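Side-chain contacts in membrane-bound lytic murein transglycosylase A (Burkholderia pseudomallei, PDB 6QK4), which probably cleaves the beta-1,4 glycosidic bond between N-acetylmuramic acid and N-acetylglucosamine in peptidoglycan, leaving a 1,6-anhydro end on the muramic acid: residues V158-E163 / W221-P226; A13-G18 / T98-V103. All coordinates share one frame; numbering follows the deposited sequence.

Contact 1: residues V158-E163 / W221-P226; sequences VDDPIE and WARANP
Asp160 and Ile162, at the start of helix 161-170, face Arg223 and Ala222, in the last turn of helix 215-224. Asp160 is the N-cap of its helix. Asp160 OD1 accepts from Glu163 N at 2.9 Å, on the anti side of the carboxylate and 34° out of its plane. The bond from Ile162 N to the same oxygen is weak. The other oxygen, Asp160 OD2, is 4.2 Å from Arg223 NH1. It lies well out of the guanidinium plane and no N-H points at it, so this is a loose pairing of charges and not a salt bridge.

Ile162 makes the apolar part of the contact. Ile162 CG1 stands beside the backbone N (chi1 -54°) and comes to 4.0 Å from Ala222 CB. CD1 of Ile162 also touches this methyl, at 4.1 Å from Ala222 CB. Ile162 packs too on Ile218 and Lys219 of helix 215-224 and on Leu233 of helix 229-234. Val229 of that helix touches Ala222.

Just after helix 215-224, Asn225 ND2 turns back to give a nearly straight bond of 2.8 Å to Trp221 O, on a lone pair in the carbonyl plane. All of this lies in the MltA-specific insert domain. The two segments share one apolar contact and no hydrogen bond; the nearby but poorly aligned charges of Asp160 and Arg223 probably add a modest attraction.

Contact 2: residues A13-G18 / T98-V103; sequences AAIVPG and TLDGLV
Two torsions bring Asp100 and Ile15 together across this contact. In Asp100, CG lies opposite the carbonyl carbon and beside the backbone N (chi1 -73°), and the carboxylate reaches the 13-18 chain. In Ile15, chi1 of -67° sets CG2 anti to the backbone N, and this methyl approaches Asp100.

The strand-rich part of the molecule here is consistent with the double-psi beta-barrel fold of the MltA family. Asp100 lies beside Gly101, near the start of strand 101-114. Residues 13-18 have no regular secondary structure and precede strand 25-27. The contact is at the surface, and Asp100 accounts for most of it.

Ile15 CG2 lies 4.0 Å from Asp100 OD1, and the two side chains cross at a slant. Pro17 adds its ring carbon CB, 4.0 Å from Asp100 OD2. These are van der Waals touches. The single hydrogen bond between the segments is donated by the backbone N of Gly18.

The two carboxylate oxygens have different tasks. OD1 forms a salt bridge with Arg340 NE and accepts a hydrogen bond from Asn338 ND2, both on strand 336-346 and in the 3D domain. OD2 takes the backbone of the N-terminal segment. The positive charge of Arg340 probably stabilises the ionised carboxylate, and the bonds to OD1 would limit its rotation. The same strand also supports Ile15, which packs on Asn338 and Arg340. Asp100 thus ties the N-terminal segment to strands 101-114 and 336-346, which pair antiparallel. A backbone hydrogen bond between Leu99 and Gln19 continues the link just beyond Gly18.

Gly18 N meets Asp100 OD2 at 2.9 Å, with an N-H...O angle of 148°, from above the carboxylate plane and 35° out of it.

Overall arrangement
Contacts 1 and 2 are far apart, with centres about 39 Å apart and nearest atoms about 23 Å apart. They do not touch. Along the chain they come in series: contact 2 closes at residues 98-103 before contact 1 opens at 158-163. Strand 101-114 links their surroundings. It begins within contact 2, and its Leu111 and His112 pack beside the 158-163 segment of contact 1. Contact 1 joins two helices of the MltA-specific insert domain. Contact 2 fastens the N-terminal segment near strand 336-346, in the barrel-like domain. In MltA relatives a groove between the two domains receives the glycan strand, and the same is probable here. Neither contact is assigned a role in it.

Contact 1: residues V158-E163 / W221-P226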
loop_
_atom_site.group_PDB
_atom_site.type_symbol
_atom_site.label_atom_id
_atom_site.label_comp_id
_atom_site.label_asym_id
_atom_site.label_seq_id
_atom_site.Cartn_x
_atom_site.Cartn_y
_atom_site.Cartn_z
ATOM N N VAL A 158 9.890 -8.546 17.791
ATOM C CA VAL A 158 8.627 -7.828 17.715
ATOM C C VAL A 158 7.577 -8.431 18.663
ATOM O O VAL A 158 7.812 -9.422 19.367
ATOM C CB VAL A 158 8.123 -7.743 16.241
ATOM C CG1 VAL A 158 9.149 -7.076 15.354
ATOM C CG2 VAL A 158 7.775 -9.179 15.655
ATOM N N ASP A 159 6.407 -7.786 18.646
ATOM C CA ASP A 159 5.276 -7.808 19.564
ATOM C C ASP A 159 4.363 -8.999 19.373
ATOM O O ASP A 159 3.650 -9.401 20.304
ATOM C CB ASP A 159 4.413 -6.568 19.237
ATOM C CG ASP A 159 4.096 -5.803 20.409
ATOM O OD1 ASP A 159 4.569 -6.229 21.481
ATOM O OD2 ASP A 159 3.369 -4.819 20.284
ATOM N N ASP A 160 4.325 -9.535 18.156
ATOM C CA ASP A 160 3.222 -10.376 17.763
ATOM C C ASP A 160 3.718 -11.338 16.685
ATOM O O ASP A 160 4.355 -10.885 15.716
ATOM C CB ASP A 160 2.088 -9.504 17.226
ATOM C CG ASP A 160 0.837 -10.286 16.976
ATOM O OD1 ASP A 160 0.833 -11.101 16.041
ATOM O OD2 ASP A 160 -0.126 -10.106 17.748
ATOM N N PRO A 161 3.428 -12.635 16.796
ATOM C CA PRO A 161 3.973 -13.600 15.817
ATOM C C PRO A 161 3.146 -13.589 14.537
ATOM O O PRO A 161 3.678 -13.907 13.465
ATOM C CB PRO A 161 3.900 -14.946 16.562
ATOM C CG PRO A 161 2.761 -14.782 17.506
ATOM C CD PRO A 161 2.783 -13.300 17.935
ATOM N N ILE A 162 1.871 -13.197 14.643
ATOM C CA ILE A 162 1.013 -13.052 13.459
ATOM C C ILE A 162 1.440 -11.849 12.625
ATOM O O ILE A 162 1.548 -11.937 11.394
ATOM C CB ILE A 162 -0.479 -12.941 13.850
ATOM C CG1 ILE A 162 -0.917 -14.106 14.746
ATOM C CG2 ILE A 162 -1.366 -12.813 12.591
ATOM C CD1 ILE A 162 -0.999 -15.423 14.036
ATOM N N GLU A 163 1.721 -10.709 13.271
ATOM C CA GLU A 163 2.295 -9.582 12.539
ATOM C C GLU A 163 3.628 -9.931 11.880
ATOM O O GLU A 163 3.897 -9.486 10.761
ATOM C CB GLU A 163 2.471 -8.379 13.460
ATOM C CG GLU A 163 1.165 -7.918 14.068
ATOM C CD GLU A 163 1.282 -6.681 14.949
ATOM O OE1 GLU A 163 2.242 -5.913 14.806
ATOM O OE2 GLU A 163 0.367 -6.478 15.788
ATOM N N TRP A 221 -8.408 -15.207 16.436
ATOM C CA TRP A 221 -8.343 -16.654 16.623
ATOM C C TRP A 221 -7.094 -17.069 17.394
ATOM O O TRP A 221 -7.153 -17.976 18.232
ATOM C CB TRP A 221 -8.382 -17.346 15.265
ATOM C CG TRP A 221 -8.423 -18.831 15.375
ATOM C CD1 TRP A 221 -9.538 -19.637 15.361
ATOM C CD2 TRP A 221 -7.297 -19.706 15.494
ATOM N NE1 TRP A 221 -9.168 -20.965 15.481
ATOM C CE2 TRP A 221 -7.799 -21.032 15.564
ATOM C CE3 TRP A 221 -5.912 -19.499 15.559
ATOM C CZ2 TRP A 221 -6.956 -22.137 15.684
ATOM C CZ3 TRP A 221 -5.076 -20.598 15.682
ATOM C CH2 TRP A 221 -5.601 -21.895 15.738
ATOM N N ALA A 222 -5.952 -16.449 17.090
ATOM C CA ALA A 222 -4.711 -16.728 17.810
ATOM C C ALA A 222 -4.825 -16.344 19.281
ATOM O O ALA A 222 -4.357 -17.085 20.157
ATOM C CB ALA A 222 -3.549 -15.980 17.151
ATOM N N ARG A 223 -5.429 -15.179 19.557
ATOM C CA ARG A 223 -5.733 -14.763 20.926
ATOM C C ARG A 223 -6.580 -15.800 21.648
ATOM O O ARG A 223 -6.403 -16.042 22.852
ATOM C CB ARG A 223 -6.472 -13.425 20.903
ATOM C CG ARG A 223 -6.139 -12.507 22.048
ATOM C CD ARG A 223 -4.851 -11.764 21.741
ATOM N NE ARG A 223 -5.059 -10.621 20.851
ATOM C CZ ARG A 223 -4.588 -10.532 19.608
ATOM N NH1 ARG A 223 -3.875 -11.523 19.083
ATOM N NH2 ARG A 223 -4.828 -9.445 18.888
ATOM N N ALA A 224 -7.521 -16.416 20.928
ATOM C CA ALA A 224 -8.387 -17.421 21.527
ATOM C C ALA A 224 -7.690 -18.764 21.716
ATOM O O ALA A 224 -8.051 -19.510 22.631
ATOM C CB ALA A 224 -9.637 -17.604 20.669
ATOM N N ASN A 225 -6.704 -19.093 20.873
ATOM C CA ASN A 225 -6.092 -20.426 20.842
ATOM C C ASN A 225 -4.574 -20.326 20.957
ATOM O O ASN A 225 -3.841 -20.821 20.096
ATOM C CB ASN A 225 -6.485 -21.159 19.557
ATOM C CG ASN A 225 -8.005 -21.282 19.377
ATOM O OD1 ASN A 225 -8.598 -22.333 19.641
ATOM N ND2 ASN A 225 -8.638 -20.199 18.937
ATOM N N PRO A 226 -4.061 -19.742 22.051
ATOM C CA PRO A 226 -2.620 -19.422 22.102
ATOM C C PRO A 226 -1.716 -20.628 21.971
ATOM O O PRO A 226 -0.589 -20.495 21.474
ATOM C CB PRO A 226 -2.451 -18.760 23.479
ATOM C CG PRO A 226 -3.499 -19.428 24.331
ATOM C CD PRO A 226 -4.696 -19.632 23.380
#

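Contact 2: residues A13-G18 / T98-V103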
loop_
_atom_site.group_PDB
_atom_site.type_symbol
_atom_site.label_atom_id
_atom_site.label_comp_id
_atom_site.label_asym_id
_atom_site.label_seq_id
_atom_site.Cartn_x
_atom_site.Cartn_y
_atom_site.Cartn_z
ATOM N N ALA A 13 -20.639 9.005 -6.294
ATOM C CA ALA A 13 -20.954 8.682 -7.668
ATOM C C ALA A 13 -20.535 7.262 -7.990
ATOM O O ALA A 13 -19.395 6.869 -7.708
ATOM C CB ALA A 13 -20.190 9.615 -8.614
ATOM N N ALA A 14 -21.383 6.575 -8.750
ATOM C CA ALA A 14 -21.189 5.186 -9.164
ATOM C C ALA A 14 -20.812 5.057 -10.636
ATOM O O ALA A 14 -21.334 5.749 -11.501
ATOM C CB ALA A 14 -22.479 4.393 -8.955
ATOM N N ILE A 15 -19.936 4.113 -10.940
ATOM C CA ILE A 15 -19.479 3.906 -12.314
ATOM C C ILE A 15 -20.566 3.243 -13.150
ATOM O O ILE A 15 -21.198 2.270 -12.722
ATOM C CB ILE A 15 -18.206 3.019 -12.288
ATOM C CG1 ILE A 15 -17.039 3.759 -11.622
ATOM C CG2 ILE A 15 -17.821 2.498 -13.747
ATOM C CD1 ILE A 15 -15.953 2.795 -11.049
ATOM N N VAL A 16 -20.750 3.738 -14.374
ATOM C CA VAL A 16 -21.540 3.047 -15.387
ATOM C C VAL A 16 -20.539 2.213 -16.219
ATOM O O VAL A 16 -19.767 2.827 -16.969
ATOM C CB VAL A 16 -22.263 4.028 -16.317
ATOM C CG1 VAL A 16 -23.004 3.226 -17.369
ATOM C CG2 VAL A 16 -23.234 4.897 -15.570
ATOM N N PRO A 17 -20.507 0.894 -16.054
ATOM C CA PRO A 17 -19.381 0.102 -16.585
ATOM C C PRO A 17 -19.445 -0.061 -18.092
ATOM O O PRO A 17 -20.489 0.106 -18.739
ATOM C CB PRO A 17 -19.545 -1.264 -15.887
ATOM C CG PRO A 17 -20.962 -1.419 -15.597
ATOM C CD PRO A 17 -21.429 0.047 -15.255
ATOM N N GLY A 18 -18.276 -0.316 -18.650
ATOM C CA GLY A 18 -18.197 -0.646 -20.061
ATOM C C GLY A 18 -18.229 0.527 -21.002
ATOM O O GLY A 18 -18.438 0.332 -22.196
ATOM N N THR A 98 -11.207 1.397 -23.932
ATOM C CA THR A 98 -12.104 1.165 -22.778
ATOM C C THR A 98 -11.725 2.111 -21.645
ATOM O O THR A 98 -10.555 2.438 -21.457
ATOM C CB THR A 98 -12.066 -0.281 -22.275
ATOM O OG1 THR A 98 -10.744 -0.687 -21.851
ATOM C CG2 THR A 98 -12.595 -1.256 -23.307
ATOM N N LEU A 99 -12.727 2.538 -20.866
ATOM C CA LEU A 99 -12.439 3.420 -19.731
ATOM C C LEU A 99 -12.306 2.666 -18.419
ATOM O O LEU A 99 -11.616 3.164 -17.536
ATOM C CB LEU A 99 -13.537 4.492 -19.560
ATOM C CG LEU A 99 -13.675 5.459 -20.786
ATOM C CD1 LEU A 99 -14.866 6.376 -20.570
ATOM C CD2 LEU A 99 -12.411 6.323 -20.846
ATOM N N ASP A 100 -12.825 1.428 -18.326
ATOM C CA ASP A 100 -12.692 0.640 -17.094
ATOM C C ASP A 100 -11.264 0.145 -16.890
ATOM O O ASP A 100 -10.610 -0.354 -17.840
ATOM C CB ASP A 100 -13.587 -0.631 -17.138
ATOM C CG ASP A 100 -15.062 -0.335 -16.983
ATOM O OD1 ASP A 100 -15.443 0.671 -16.393
ATOM O OD2 ASP A 100 -15.836 -1.210 -17.421
ATOM N N GLY A 101 -10.793 0.224 -15.623
ATOM C CA GLY A 101 -9.525 -0.412 -15.274
ATOM C C GLY A 101 -9.487 -0.870 -13.832
ATOM O O GLY A 101 -10.425 -0.649 -13.078
ATOM N N LEU A 102 -8.421 -1.555 -13.446
ATOM C CA LEU A 102 -8.414 -2.278 -12.190
ATOM C C LEU A 102 -7.644 -1.497 -11.121
ATOM O O LEU A 102 -6.536 -0.989 -11.375
ATOM C CB LEU A 102 -7.806 -3.670 -12.377
ATOM C CG LEU A 102 -7.626 -4.485 -11.118
ATOM C CD1 LEU A 102 -8.997 -4.899 -10.622
ATOM C CD2 LEU A 102 -6.743 -5.696 -11.385
ATOM N N VAL A 103 -8.242 -1.380 -9.938
ATOM C CA VAL A 103 -7.615 -0.744 -8.759
ATOM C C VAL A 103 -7.360 -1.812 -7.703
ATOM O O VAL A 103 -8.310 -2.391 -7.133
ATOM C CB VAL A 103 -8.510 0.341 -8.153
ATOM C CG1 VAL A 103 -7.743 1.102 -7.012
ATOM C CG2 VAL A 103 -8.868 1.330 -9.260
#